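Local coordinates for 2-dehydropantoate 2-reductase (Porphyromonas gingivalis, PDB 2QYT), which probably catalyses the NADPH-dependent reduction of 2-dehydropantoate (ketopantoate) to (R)-pantoate, the second of two steps leading to pantoate in pantothenate biosynthesis, at residues Pro8-Phe14 and Val84-Cys90; Ala47-Ile52 and Lys146-Ile152; Leu117-Asp121 and Lys201-Ile205; Ser206-Ala211 and Leu233-Val237. All blocks are in the same frame, centred on the assembly; numbering follows the deposited sequence. Where two conformers were deposited one is given.

Contact 1 (Pro8-Phe14 and Val84-Cys90); sequences PIKIAVF and VDYILFC. With EDO (1,2-ethanediol), chain G.
The ring of F14 lies beside that of F89, with F14 CD2 3.5 Å from F89 CE1. The planes are tilted by 21°, and the rings are displaced until little of one faces the other. They belong to neighbouring parallel strands at the heart of the Rossmann-type sheet, 9-14 being the strand that leads into a glycine-rich turn (G15, G17, G20) that fits the GxGxxG pattern of dinucleotide-binding domains. CG is anti to the backbone N in both phenylalanines (chi1 -173° and -174°), keeping the rings side by side; I103 of helix 96-103 packs on both. On the other face, I9 CG2 meets the edge of the Y86 ring in its plane, 3.8 Å from CE1, and I11 CG1 also reaches that edge. The hydroxyl of Y86 is bonded to D173 O and R176 NE of the helix 172-183 covering this face. Between the strands the ladder A12 N to Y86 O, L88 N to A12 O and F14 N to L88 O is nearly straight, and C90 N closes it on F14 O. At the start of the ladder, K10 O accepts from both D85 N (2.7 Å) and Y86 N (3.2 Å). D85 in turn takes K10 N on the anti lone pair of OD2 at 2.9 Å, while a water donates to both P8 O and D85 OD2, 2.6 Å from the latter.

Contact 2 (Ala47-Ile52 and Lys146-Ile152); sequences AHLEAI and KSAPGLI. With SO4 (sulfate ion), chain C; SO4 (sulfate ion), chain B.
The imidazole of H48 is clasped between two aliphatic groups and bonded at its edge. K146 CD sits over the centre of one face, a CH-pi contact 3.3 Å from the ring centroid, and I52 CD1 covers the opposite face. In the plane of the ring, G150 N donates to H48 ND1 at 2.9 Å with an N-H...N angle of 158°. This amide belongs to a type II beta turn, A148 to L151, joining strands 137-148 and 151-154; the hairpin has a classic beta bulge where S147 and A148 both face L151. It thus docks on helix 46-55 of the Rossmann-type domain. With ND1 accepting, the bond from NE2 to L16 O is consistent with the proton on NE2; the two bonds together fix the rotation of the imidazole. H48 CG stands anti to its own N (chi1 -166°), which brings the ring edge up to the turn. Beside it A51 CB presses on P149, 3.8 Å from its CB, and I52 CG1 meets G150 CA. Farther out, strand 58-61 holds the hairpin through R59, which shares backbone bonds with G150 and I152. Two sulfates, probably from the crystallisation liquor, lie by K146: its NZ makes a weak bond to O2 of one, also held by L16 N and R45 N, and its backbone N donates to O3 of the other at 2.7 Å.

Contact 3 (Leu117-Asp121 and Lys201-Ile205); sequences LNGAD and KFMMI
K201 NZ is gripped by several groups: it donates to N118 OD1 at 2.6 Å, bonds V140 O, meets a water, and makes a cation-pi contact with Y141. The amide oxygen of N118 receives it in the carbonyl plane on a lone pair, the C=O...N angle being 129°. The same water accepts from N118 ND2 at 3.2 Å, so both ends of the amide are tied to K201 NZ, one directly and one through the water. The bends of the lysine chain at chi2 (101°) and chi4 swing NZ across the asparagine, the two side chains crossing at about a right angle. I205 CD1 lies against the amide as well, 3.5 Å from N118 ND2. Two residues along the loop, A120 CB sits over the centre of the F202 ring, a CH-pi contact 3.9 Å from the centroid, and A120 N approaches F202 CD1 to 3.4 Å. G119, between N118 and A120, has backbone angles suited to a residue without a side chain. The loop follows strand 111-115 of the Rossmann-type sheet and here meets helix 194-215 of the helical C-terminal domain, with F241 of helix 227-244 and residues Y289 and V290 of helix 288-296 packed around A120 and F202.

Contact 4 (Ser206-Ala211 and Leu233-Val237); sequences SVTATA and LLEEV
With chi1 at -56°, V207 sets CG1 anti to its carbonyl carbon and CG2 between the N and the carbonyl carbon, so that both methyls reach L234 CD1, each at 3.6 Å. V237, at chi1 81°, places CG1 in that same middle position, where it meets V207 CG1 at 3.9 Å. V207 is the residue on which L233, L234 and V237 converge: its CG1 also lies 4.0 Å from L233 CB and close to L233 O. The side chains of V207 and L234 cross at about a right angle. These are helices 194-215 and 227-244 of the all-helical C-terminal domain, of the kind found in 6-phosphogluconate dehydrogenase relatives. The short segments 206-211 and 233-237 run at 132° to each other, 10.1 Å apart at closest approach. One turn farther along helix 194-215, A211 CB touches L233 CD2 at 3.7 Å. T210 also faces L233, but the placement of its side chain is doubtful, CG2 standing too close to S206 O in the model. S206 has polar partners, its OG being bonded to L286 O and to Y304 OH, and Y304 also packs on V207. L234 also packs on V253, L256 and L257 of helix 252-262. At the S206 end the approach is loose, OG standing 4.4 Å from V237 CG2.

Contacts 1 and 2 belong to the Rossmann-type half, with centres 20 Å apart and nearest atoms about 9 Å apart; their segments alternate along the chain. Between them lies the GxGxxG-like turn, where ethanediol and sulfates, probably from the crystallisation liquor, bond backbone amides (G17 and G20; L16 and G18), consistent with a pocket for the NADPH phosphates. Contact 3 touches contact 1, L117 CD1 lying 3.1 Å from F89 O, and links that half to the helical domain. It shares helix 194-215 with contact 4, whose centre is 11 Å away, and M203 CG meets V237 CG2 at 3.6 Å. Contact 4 is far from contacts 1 and 2, 33 and 34 Å between centres.

Contact 1 (Pro8-Phe14 and Val84-Cys90)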
loop_
_atom_site.group_PDB
_atom_site.type_symbol
_atom_site.label_atom_id
_atom_site.label_comp_id
_atom_site.label_asym_id
_atom_site.label_seq_id
_atom_site.Cartn_x
_atom_site.Cartn_y
_atom_site.Cartn_z
ATOM N N PRO A 8 2.474 -2.521 -26.461
ATOM C CA PRO A 8 1.886 -1.826 -25.329
ATOM C C PRO A 8 2.394 -2.356 -23.980
ATOM O O PRO A 8 2.625 -3.562 -23.812
ATOM C CB PRO A 8 0.377 -2.061 -25.487
ATOM C CG PRO A 8 0.270 -3.318 -26.343
ATOM C CD PRO A 8 1.505 -3.388 -27.170
ATOM N N ILE A 9 2.589 -1.443 -23.039
ATOM C CA ILE A 9 2.846 -1.835 -21.660
ATOM C C ILE A 9 1.495 -2.183 -21.032
ATOM O O ILE A 9 0.494 -1.568 -21.335
ATOM C CB ILE A 9 3.571 -0.714 -20.885
ATOM C CG1 ILE A 9 4.919 -0.440 -21.549
ATOM C CG2 ILE A 9 3.795 -1.113 -19.450
ATOM C CD1 ILE A 9 5.449 0.970 -21.224
ATOM N N LYS A 10 1.473 -3.202 -20.186
ATOM C CA LYS A 10 0.240 -3.781 -19.670
ATOM C C LYS A 10 0.351 -3.738 -18.150
ATOM O O LYS A 10 1.300 -4.325 -17.580
ATOM C CB LYS A 10 0.131 -5.231 -20.162
ATOM C CG LYS A 10 -0.010 -5.354 -21.696
ATOM C CD LYS A 10 -0.021 -6.835 -22.080
ATOM C CE LYS A 10 0.153 -7.045 -23.581
ATOM N NZ LYS A 10 -0.212 -8.475 -24.009
ATOM N N ILE A 11 -0.593 -3.031 -17.501
ATOM C CA ILE A 11 -0.685 -2.961 -16.059
ATOM C C ILE A 11 -2.027 -3.501 -15.582
ATOM O O ILE A 11 -3.070 -3.131 -16.123
ATOM C CB ILE A 11 -0.593 -1.457 -15.564
ATOM C CG1 ILE A 11 0.684 -0.800 -16.067
ATOM C CG2 ILE A 11 -0.642 -1.354 -14.028
ATOM C CD1 ILE A 11 1.154 0.350 -15.161
ATOM N N ALA A 12 -2.022 -4.345 -14.557
ATOM C CA ALA A 12 -3.256 -4.777 -13.922
ATOM C C ALA A 12 -3.370 -4.244 -12.491
ATOM O O ALA A 12 -2.365 -4.132 -11.771
ATOM C CB ALA A 12 -3.325 -6.245 -13.923
ATOM N N VAL A 13 -4.598 -3.931 -12.083
ATOM C CA VAL A 13 -4.860 -3.528 -10.722
ATOM C C VAL A 13 -5.734 -4.584 -10.089
ATOM O O VAL A 13 -6.859 -4.763 -10.509
ATOM C CB VAL A 13 -5.491 -2.101 -10.618
ATOM C CG1 VAL A 13 -5.519 -1.641 -9.163
ATOM C CG2 VAL A 13 -4.652 -1.129 -11.381
ATOM N N PHE A 14 -5.206 -5.239 -9.049
ATOM C CA PHE A 14 -5.901 -6.297 -8.344
ATOM C C PHE A 14 -6.456 -5.735 -7.030
ATOM O O PHE A 14 -5.718 -5.521 -6.076
ATOM C CB PHE A 14 -4.918 -7.461 -8.073
ATOM C CG PHE A 14 -5.574 -8.697 -7.483
ATOM C CD1 PHE A 14 -6.388 -9.506 -8.264
ATOM C CD2 PHE A 14 -5.358 -9.051 -6.157
ATOM C CE1 PHE A 14 -6.974 -10.639 -7.761
ATOM C CE2 PHE A 14 -5.965 -10.180 -5.619
ATOM C CZ PHE A 14 -6.774 -10.985 -6.434
ATOM N N VAL A 84 0.795 -9.692 -17.734
ATOM C CA VAL A 84 0.968 -8.234 -17.832
ATOM C C VAL A 84 2.399 -7.846 -17.426
ATOM O O VAL A 84 3.199 -8.692 -16.971
ATOM C CB VAL A 84 -0.054 -7.443 -16.919
ATOM C CG1 VAL A 84 -1.521 -7.731 -17.323
ATOM C CG2 VAL A 84 0.125 -7.824 -15.483
ATOM N N ASP A 85 2.733 -6.569 -17.566
ATOM C CA ASP A 85 4.053 -6.110 -17.122
ATOM C C ASP A 85 4.140 -5.770 -15.607
ATOM O O ASP A 85 5.174 -6.006 -14.994
ATOM C CB ASP A 85 4.525 -4.971 -18.041
ATOM C CG ASP A 85 4.589 -5.430 -19.483
ATOM O OD1 ASP A 85 5.374 -6.327 -19.749
ATOM O OD2 ASP A 85 3.820 -4.970 -20.338
ATOM N N TYR A 86 3.052 -5.225 -15.067
ATOM C CA TYR A 86 2.973 -4.741 -13.673
ATOM C C TYR A 86 1.639 -5.141 -13.117
ATOM O O TYR A 86 0.630 -4.975 -13.766
ATOM C CB TYR A 86 3.148 -3.220 -13.585
ATOM C CG TYR A 86 4.420 -2.733 -14.278
ATOM C CD1 TYR A 86 4.379 -2.144 -15.568
ATOM C CD2 TYR A 86 5.671 -2.873 -13.656
ATOM C CE1 TYR A 86 5.577 -1.692 -16.200
ATOM C CE2 TYR A 86 6.884 -2.434 -14.306
ATOM C CZ TYR A 86 6.813 -1.844 -15.545
ATOM O OH TYR A 86 7.993 -1.406 -16.106
ATOM N N ILE A 87 1.679 -5.768 -11.952
ATOM C CA ILE A 87 0.512 -5.950 -11.149
ATOM C C ILE A 87 0.638 -5.064 -9.909
ATOM O O ILE A 87 1.585 -5.190 -9.110
ATOM C CB ILE A 87 0.331 -7.410 -10.704
ATOM C CG1 ILE A 87 0.173 -8.318 -11.929
ATOM C CG2 ILE A 87 -0.872 -7.534 -9.704
ATOM C CD1 ILE A 87 0.355 -9.835 -11.615
ATOM N N LEU A 88 -0.349 -4.183 -9.749
ATOM C CA LEU A 88 -0.528 -3.393 -8.514
ATOM C C LEU A 88 -1.495 -4.186 -7.634
ATOM O O LEU A 88 -2.662 -4.413 -8.017
ATOM C CB LEU A 88 -1.143 -2.033 -8.903
ATOM C CG LEU A 88 -0.239 -0.833 -9.127
ATOM C CD1 LEU A 88 1.046 -1.103 -9.827
ATOM C CD2 LEU A 88 -1.027 0.389 -9.724
ATOM N N PHE A 89 -0.982 -4.677 -6.516
ATOM C CA PHE A 89 -1.704 -5.616 -5.672
ATOM C C PHE A 89 -2.283 -4.764 -4.545
ATOM O O PHE A 89 -1.557 -4.243 -3.728
ATOM C CB PHE A 89 -0.730 -6.708 -5.166
ATOM C CG PHE A 89 -1.394 -7.822 -4.392
ATOM C CD1 PHE A 89 -1.927 -8.929 -5.058
ATOM C CD2 PHE A 89 -1.490 -7.759 -2.993
ATOM C CE1 PHE A 89 -2.541 -9.971 -4.355
ATOM C CE2 PHE A 89 -2.126 -8.805 -2.250
ATOM C CZ PHE A 89 -2.632 -9.918 -2.950
ATOM N N CYS A 90 -3.604 -4.618 -4.538
ATOM C CA CYS A 90 -4.320 -3.637 -3.731
ATOM C C CYS A 90 -5.524 -4.233 -3.013
ATOM O O CYS A 90 -6.480 -3.532 -2.707
ATOM C CB CYS A 90 -4.760 -2.453 -4.616
ATOM S SG CYS A 90 -3.363 -1.672 -5.511
HETATM C C1 EDO G . -7.111 -0.592 -2.082
HETATM O O1 EDO G . -7.687 -1.006 -3.322
HETATM C C2 EDO G . -8.181 -0.252 -1.042
HETATM O O2 EDO G . -7.685 0.831 -0.265
HETATM O O HOH W 1 4.100 -5.576 -22.831
#

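Contact 2 (Ala47-Ile52 and Lys146-Ile152)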
loop_
_atom_site.group_PDB
_atom_site.type_symbol
_atom_site.label_atom_id
_atom_site.label_comp_id
_atom_site.label_asym_id
_atom_site.label_seq_id
_atom_site.Cartn_x
_atom_site.Cartn_y
_atom_site.Cartn_z
ATOM N N ALA A 47 -20.997 -6.165 -6.954
ATOM C CA ALA A 47 -21.676 -4.898 -7.238
ATOM C C ALA A 47 -20.757 -3.829 -7.732
ATOM O O ALA A 47 -21.131 -3.049 -8.597
ATOM C CB ALA A 47 -22.458 -4.395 -5.998
ATOM N N HIS A 48 -19.563 -3.769 -7.159
ATOM C CA HIS A 48 -18.547 -2.839 -7.613
ATOM C C HIS A 48 -18.250 -3.116 -9.109
ATOM O O HIS A 48 -18.446 -2.248 -9.956
ATOM C CB HIS A 48 -17.309 -2.997 -6.751
ATOM C CG HIS A 48 -16.309 -1.894 -6.897
ATOM N ND1 HIS A 48 -16.671 -0.565 -7.049
ATOM C CD2 HIS A 48 -14.957 -1.917 -6.862
ATOM C CE1 HIS A 48 -15.578 0.179 -7.107
ATOM N NE2 HIS A 48 -14.525 -0.625 -7.041
ATOM N N LEU A 49 -17.836 -4.337 -9.419
ATOM C CA LEU A 49 -17.697 -4.782 -10.812
ATOM C C LEU A 49 -18.922 -4.452 -11.663
ATOM O O LEU A 49 -18.784 -3.877 -12.757
ATOM C CB LEU A 49 -17.400 -6.292 -10.902
ATOM C CG LEU A 49 -17.488 -6.924 -12.303
ATOM C CD1 LEU A 49 -16.367 -6.325 -13.192
ATOM C CD2 LEU A 49 -17.350 -8.444 -12.239
ATOM N N GLU A 50 -20.122 -4.801 -11.191
ATOM C CA GLU A 50 -21.323 -4.537 -12.007
ATOM C C GLU A 50 -21.616 -3.042 -12.271
ATOM O O GLU A 50 -22.030 -2.683 -13.390
ATOM C CB GLU A 50 -22.560 -5.300 -11.494
ATOM C CG GLU A 50 -22.466 -6.846 -11.804
ATOM C CD GLU A 50 -22.078 -7.194 -13.314
ATOM O OE1 GLU A 50 -22.802 -6.697 -14.240
ATOM O OE2 GLU A 50 -21.060 -7.949 -13.568
ATOM N N ALA A 51 -21.398 -2.186 -11.262
ATOM C CA ALA A 51 -21.632 -0.752 -11.406
ATOM C C ALA A 51 -20.616 -0.116 -12.370
ATOM O O ALA A 51 -20.953 0.800 -13.122
ATOM C CB ALA A 51 -21.545 -0.064 -10.062
ATOM N N ILE A 52 -19.371 -0.565 -12.301
ATOM C CA ILE A 52 -18.304 -0.139 -13.227
ATOM C C ILE A 52 -18.711 -0.502 -14.652
ATOM O O ILE A 52 -18.674 0.371 -15.505
ATOM C CB ILE A 52 -16.971 -0.773 -12.862
ATOM C CG1 ILE A 52 -16.527 -0.226 -11.493
ATOM C CG2 ILE A 52 -15.894 -0.505 -13.912
ATOM C CD1 ILE A 52 -15.282 -0.846 -10.982
ATOM N N LYS A 146 -13.377 3.306 -1.239
ATOM C CA LYS A 146 -14.460 2.963 -2.157
ATOM C C LYS A 146 -15.715 3.321 -1.399
ATOM O O LYS A 146 -15.965 2.711 -0.359
ATOM C CB LYS A 146 -14.490 1.483 -2.511
ATOM C CG LYS A 146 -15.732 1.131 -3.309
ATOM C CD LYS A 146 -15.685 -0.302 -3.754
ATOM C CE LYS A 146 -16.364 -1.197 -2.773
ATOM N NZ LYS A 146 -15.545 -2.430 -2.723
ATOM N N SER A 147 -16.478 4.331 -1.851
ATOM C CA SER A 147 -17.610 4.769 -1.021
ATOM C C SER A 147 -18.994 4.306 -1.533
ATOM O O SER A 147 -19.994 4.506 -0.859
ATOM C CB SER A 147 -17.600 6.298 -0.819
ATOM O OG SER A 147 -17.707 6.944 -2.086
ATOM N N ALA A 148 -19.032 3.706 -2.729
ATOM C CA ALA A 148 -20.274 3.178 -3.303
ATOM C C ALA A 148 -19.876 2.232 -4.456
ATOM O O ALA A 148 -18.746 2.284 -4.941
ATOM C CB ALA A 148 -21.207 4.298 -3.794
ATOM N N PRO A 149 -20.770 1.292 -4.828
ATOM C CA PRO A 149 -20.429 0.503 -5.992
ATOM C C PRO A 149 -20.026 1.433 -7.144
ATOM O O PRO A 149 -20.748 2.357 -7.490
ATOM C CB PRO A 149 -21.724 -0.248 -6.272
ATOM C CG PRO A 149 -22.313 -0.459 -4.907
ATOM C CD PRO A 149 -22.042 0.844 -4.210
ATOM N N GLY A 150 -18.837 1.220 -7.692
ATOM C CA GLY A 150 -18.338 2.020 -8.803
ATOM C C GLY A 150 -17.815 3.406 -8.486
ATOM O O GLY A 150 -17.609 4.211 -9.416
ATOM N N LEU A 151 -17.584 3.701 -7.200
ATOM C CA LEU A 151 -17.208 5.074 -6.821
ATOM C C LEU A 151 -16.092 5.102 -5.808
ATOM O O LEU A 151 -16.191 4.477 -4.753
ATOM C CB LEU A 151 -18.430 5.849 -6.276
ATOM C CG LEU A 151 -18.177 7.310 -5.810
ATOM C CD1 LEU A 151 -17.876 8.247 -7.026
ATOM C CD2 LEU A 151 -19.300 7.917 -4.919
ATOM N N ILE A 152 -15.047 5.855 -6.119
ATOM C CA ILE A 152 -13.979 6.162 -5.183
ATOM C C ILE A 152 -14.107 7.628 -4.764
ATOM O O ILE A 152 -14.316 8.536 -5.609
ATOM C CB ILE A 152 -12.551 5.959 -5.817
ATOM C CG1 ILE A 152 -12.437 4.571 -6.502
ATOM C CG2 ILE A 152 -11.470 6.082 -4.792
ATOM C CD1 ILE A 152 -12.889 3.378 -5.584
HETATM S S SO4 C . -13.203 -4.938 -5.454
HETATM O O1 SO4 C . -12.466 -3.994 -6.270
HETATM O O2 SO4 C . -13.496 -4.242 -4.198
HETATM O O3 SO4 C . -14.461 -5.331 -6.082
HETATM O O4 SO4 C . -12.317 -6.096 -5.214
HETATM S S SO4 B . -11.298 0.958 0.856
HETATM O O1 SO4 B . -10.210 1.858 0.536
HETATM O O2 SO4 B . -11.642 1.251 2.252
HETATM O O3 SO4 B . -12.448 1.134 -0.014
HETATM O O4 SO4 B . -10.844 -0.414 0.723
#

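Contact 3 (Leu117-Asp121 and Lys201-Ile205)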
loop_
_atom_site.group_PDB
_atom_site.type_symbol
_atom_site.label_atom_id
_atom_site.label_comp_id
_atom_site.label_asym_id
_atom_site.label_seq_id
_atom_site.Cartn_x
_atom_site.Cartn_y
_atom_site.Cartn_z
ATOM N N LEU A 117 -0.272 -2.337 -0.003
ATOM C CA LEU A 117 -0.972 -2.545 1.274
ATOM C C LEU A 117 -0.097 -2.155 2.472
ATOM O O LEU A 117 1.134 -2.190 2.396
ATOM C CB LEU A 117 -1.336 -4.049 1.449
ATOM C CG LEU A 117 -1.888 -4.929 0.300
ATOM C CD1 LEU A 117 -0.875 -4.963 -0.823
ATOM C CD2 LEU A 117 -2.234 -6.376 0.750
ATOM N N ASN A 118 -0.749 -1.830 3.592
ATOM C CA ASN A 118 -0.042 -1.558 4.835
ATOM C C ASN A 118 0.475 -2.848 5.425
ATOM O O ASN A 118 -0.048 -3.925 5.142
ATOM C CB ASN A 118 -0.952 -0.826 5.799
ATOM C CG ASN A 118 -1.064 0.659 5.471
ATOM O OD1 ASN A 118 -0.050 1.342 5.208
ATOM N ND2 ASN A 118 -2.283 1.177 5.505
ATOM N N GLY A 119 1.536 -2.761 6.207
ATOM C CA GLY A 119 2.131 -3.957 6.811
ATOM C C GLY A 119 3.627 -3.809 6.729
ATOM O O GLY A 119 4.122 -3.053 5.880
ATOM N N ALA A 120 4.337 -4.508 7.604
ATOM C CA ALA A 120 5.785 -4.396 7.717
ATOM C C ALA A 120 6.522 -5.175 6.627
ATOM O O ALA A 120 7.601 -4.783 6.194
ATOM C CB ALA A 120 6.237 -4.870 9.081
ATOM N N ASP A 121 5.906 -6.249 6.156
ATOM C CA ASP A 121 6.636 -7.273 5.437
ATOM C C ASP A 121 5.826 -7.951 4.335
ATOM O O ASP A 121 6.013 -9.139 4.103
ATOM C CB ASP A 121 7.094 -8.333 6.452
ATOM C CG ASP A 121 5.927 -9.073 7.068
ATOM O OD1 ASP A 121 4.770 -8.631 6.900
ATOM O OD2 ASP A 121 6.161 -10.104 7.717
ATOM N N LYS A 201 6.375 4.257 7.138
ATOM C CA LYS A 201 4.918 4.186 7.036
ATOM C C LYS A 201 4.315 3.260 8.103
ATOM O O LYS A 201 3.362 3.642 8.788
ATOM C CB LYS A 201 4.507 3.712 5.631
ATOM C CG LYS A 201 3.019 3.426 5.442
ATOM C CD LYS A 201 2.312 4.559 4.750
ATOM C CE LYS A 201 0.828 4.610 5.090
ATOM N NZ LYS A 201 0.102 3.710 4.185
ATOM N N PHE A 202 4.866 2.054 8.236
ATOM C CA PHE A 202 4.320 1.048 9.148
ATOM C C PHE A 202 4.405 1.445 10.639
ATOM O O PHE A 202 3.484 1.208 11.408
ATOM C CB PHE A 202 4.966 -0.336 8.934
ATOM C CG PHE A 202 4.487 -1.362 9.923
ATOM C CD1 PHE A 202 3.275 -2.049 9.705
ATOM C CD2 PHE A 202 5.201 -1.603 11.095
ATOM C CE1 PHE A 202 2.798 -2.982 10.611
ATOM C CE2 PHE A 202 4.730 -2.513 12.032
ATOM C CZ PHE A 202 3.531 -3.211 11.791
HETATM N N MSE A 203 5.533 2.019 11.038
HETATM C CA MSE A 203 5.734 2.470 12.416
HETATM C C MSE A 203 4.691 3.519 12.826
HETATM O O MSE A 203 4.065 3.378 13.878
HETATM C CB MSE A 203 7.148 2.999 12.602
HETATM C CG MSE A 203 8.230 1.934 12.636
HETATM SE SE MSE A 203 10.037 2.732 12.619
HETATM C CE MSE A 203 9.647 4.348 11.616
HETATM N N MSE A 204 4.479 4.521 11.970
HETATM C CA MSE A 204 3.479 5.568 12.169
HETATM C C MSE A 204 2.063 5.019 12.360
HETATM O O MSE A 204 1.340 5.394 13.277
HETATM C CB MSE A 204 3.467 6.487 10.954
HETATM C CG MSE A 204 4.691 7.355 10.810
HETATM SE SE MSE A 204 4.784 8.701 12.203
HETATM C CE MSE A 204 3.069 9.597 11.862
ATOM N N ILE A 205 1.661 4.136 11.456
ATOM C CA ILE A 205 0.309 3.593 11.492
ATOM C C ILE A 205 0.173 2.508 12.561
ATOM O O ILE A 205 -0.882 2.351 13.154
ATOM C CB ILE A 205 -0.161 3.111 10.114
ATOM C CG1 ILE A 205 -1.541 2.462 10.221
ATOM C CG2 ILE A 205 0.820 2.136 9.537
ATOM C CD1 ILE A 205 -2.130 1.982 8.920
HETATM O O HOH W 2 -2.684 4.380 5.457
#

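Contact 4 (Ser206-Ala211 and Leu233-Val237)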
loop_
_atom_site.group_PDB
_atom_site.type_symbol
_atom_site.label_atom_id
_atom_site.label_comp_id
_atom_site.label_asym_id
_atom_site.label_seq_id
_atom_site.Cartn_x
_atom_site.Cartn_y
_atom_site.Cartn_z
ATOM N N SER A 206 1.249 1.776 12.822
ATOM C CA SER A 206 1.274 0.862 13.959
ATOM C C SER A 206 1.020 1.674 15.244
ATOM O O SER A 206 -0.004 1.500 15.904
ATOM C CB SER A 206 2.608 0.102 13.994
ATOM O OG SER A 206 2.690 -0.800 15.079
ATOM N N VAL A 207 1.903 2.611 15.570
ATOM C CA VAL A 207 1.737 3.364 16.837
ATOM C C VAL A 207 0.356 4.021 16.906
ATOM O O VAL A 207 -0.359 3.831 17.885
ATOM C CB VAL A 207 2.870 4.383 17.137
ATOM C CG1 VAL A 207 4.251 3.699 17.150
ATOM C CG2 VAL A 207 2.839 5.536 16.166
ATOM N N THR A 208 -0.022 4.732 15.842
ATOM C CA THR A 208 -1.286 5.482 15.777
ATOM C C THR A 208 -2.507 4.575 15.912
ATOM O O THR A 208 -3.403 4.857 16.713
ATOM C CB THR A 208 -1.403 6.314 14.476
ATOM O OG1 THR A 208 -0.296 7.219 14.381
ATOM C CG2 THR A 208 -2.710 7.095 14.444
ATOM N N ALA A 209 -2.528 3.488 15.143
ATOM C CA ALA A 209 -3.617 2.515 15.230
ATOM C C ALA A 209 -3.699 1.912 16.629
ATOM O O ALA A 209 -4.751 1.969 17.261
ATOM C CB ALA A 209 -3.493 1.428 14.160
ATOM N N THR A 210 -2.601 1.369 17.143
ATOM C CA THR A 210 -2.683 0.738 18.467
ATOM C C THR A 210 -3.066 1.726 19.586
ATOM O O THR A 210 -3.945 1.430 20.383
ATOM C CB THR A 210 -1.486 -0.228 18.838
ATOM O OG1 THR A 210 -1.058 -0.001 20.195
ATOM C CG2 THR A 210 -0.319 -0.086 17.903
ATOM N N ALA A 211 -2.433 2.899 19.598
ATOM C CA ALA A 211 -2.685 3.939 20.610
ATOM C C ALA A 211 -4.117 4.478 20.628
ATOM O O ALA A 211 -4.715 4.570 21.702
ATOM C CB ALA A 211 -1.669 5.085 20.491
ATOM N N LEU A 233 5.622 3.801 22.790
ATOM C CA LEU A 233 5.286 3.051 21.572
ATOM C C LEU A 233 6.280 3.361 20.432
ATOM O O LEU A 233 6.736 2.460 19.710
ATOM C CB LEU A 233 3.844 3.376 21.135
ATOM C CG LEU A 233 2.690 2.375 21.282
ATOM C CD1 LEU A 233 2.768 1.448 22.497
ATOM C CD2 LEU A 233 1.354 3.066 21.226
ATOM N N LEU A 234 6.611 4.636 20.290
ATOM C CA LEU A 234 7.551 5.091 19.281
ATOM C C LEU A 234 8.937 4.450 19.472
ATOM O O LEU A 234 9.537 3.946 18.518
ATOM C CB LEU A 234 7.620 6.618 19.303
ATOM C CG LEU A 234 6.950 7.509 18.224
ATOM C CD1 LEU A 234 6.078 6.805 17.189
ATOM C CD2 LEU A 234 6.204 8.718 18.839
ATOM N N GLU A 235 9.404 4.428 20.714
ATOM C CA GLU A 235 10.717 3.876 21.072
ATOM C C GLU A 235 10.751 2.363 20.891
ATOM O O GLU A 235 11.776 1.809 20.476
ATOM C CB GLU A 235 11.092 4.221 22.517
ATOM C CG GLU A 235 11.522 5.673 22.755
ATOM C CD GLU A 235 11.972 5.925 24.198
ATOM O OE1 GLU A 235 12.607 6.987 24.437
ATOM O OE2 GLU A 235 11.693 5.082 25.099
ATOM N N GLU A 236 9.627 1.716 21.197
ATOM C CA GLU A 236 9.501 0.270 21.105
ATOM C C GLU A 236 9.561 -0.244 19.650
ATOM O O GLU A 236 10.405 -1.096 19.329
ATOM C CB GLU A 236 8.227 -0.198 21.813
ATOM C CG GLU A 236 8.429 -0.459 23.291
ATOM C CD GLU A 236 7.157 -0.850 24.015
ATOM O OE1 GLU A 236 6.160 -1.195 23.336
ATOM O OE2 GLU A 236 7.159 -0.807 25.274
ATOM N N VAL A 237 8.671 0.278 18.801
ATOM C CA VAL A 237 8.650 -0.031 17.375
ATOM C C VAL A 237 10.002 0.308 16.738
ATOM O O VAL A 237 10.489 -0.436 15.880
ATOM C CB VAL A 237 7.418 0.649 16.618
ATOM C CG1 VAL A 237 7.662 2.124 16.275
ATOM C CG2 VAL A 237 7.019 -0.165 15.346
#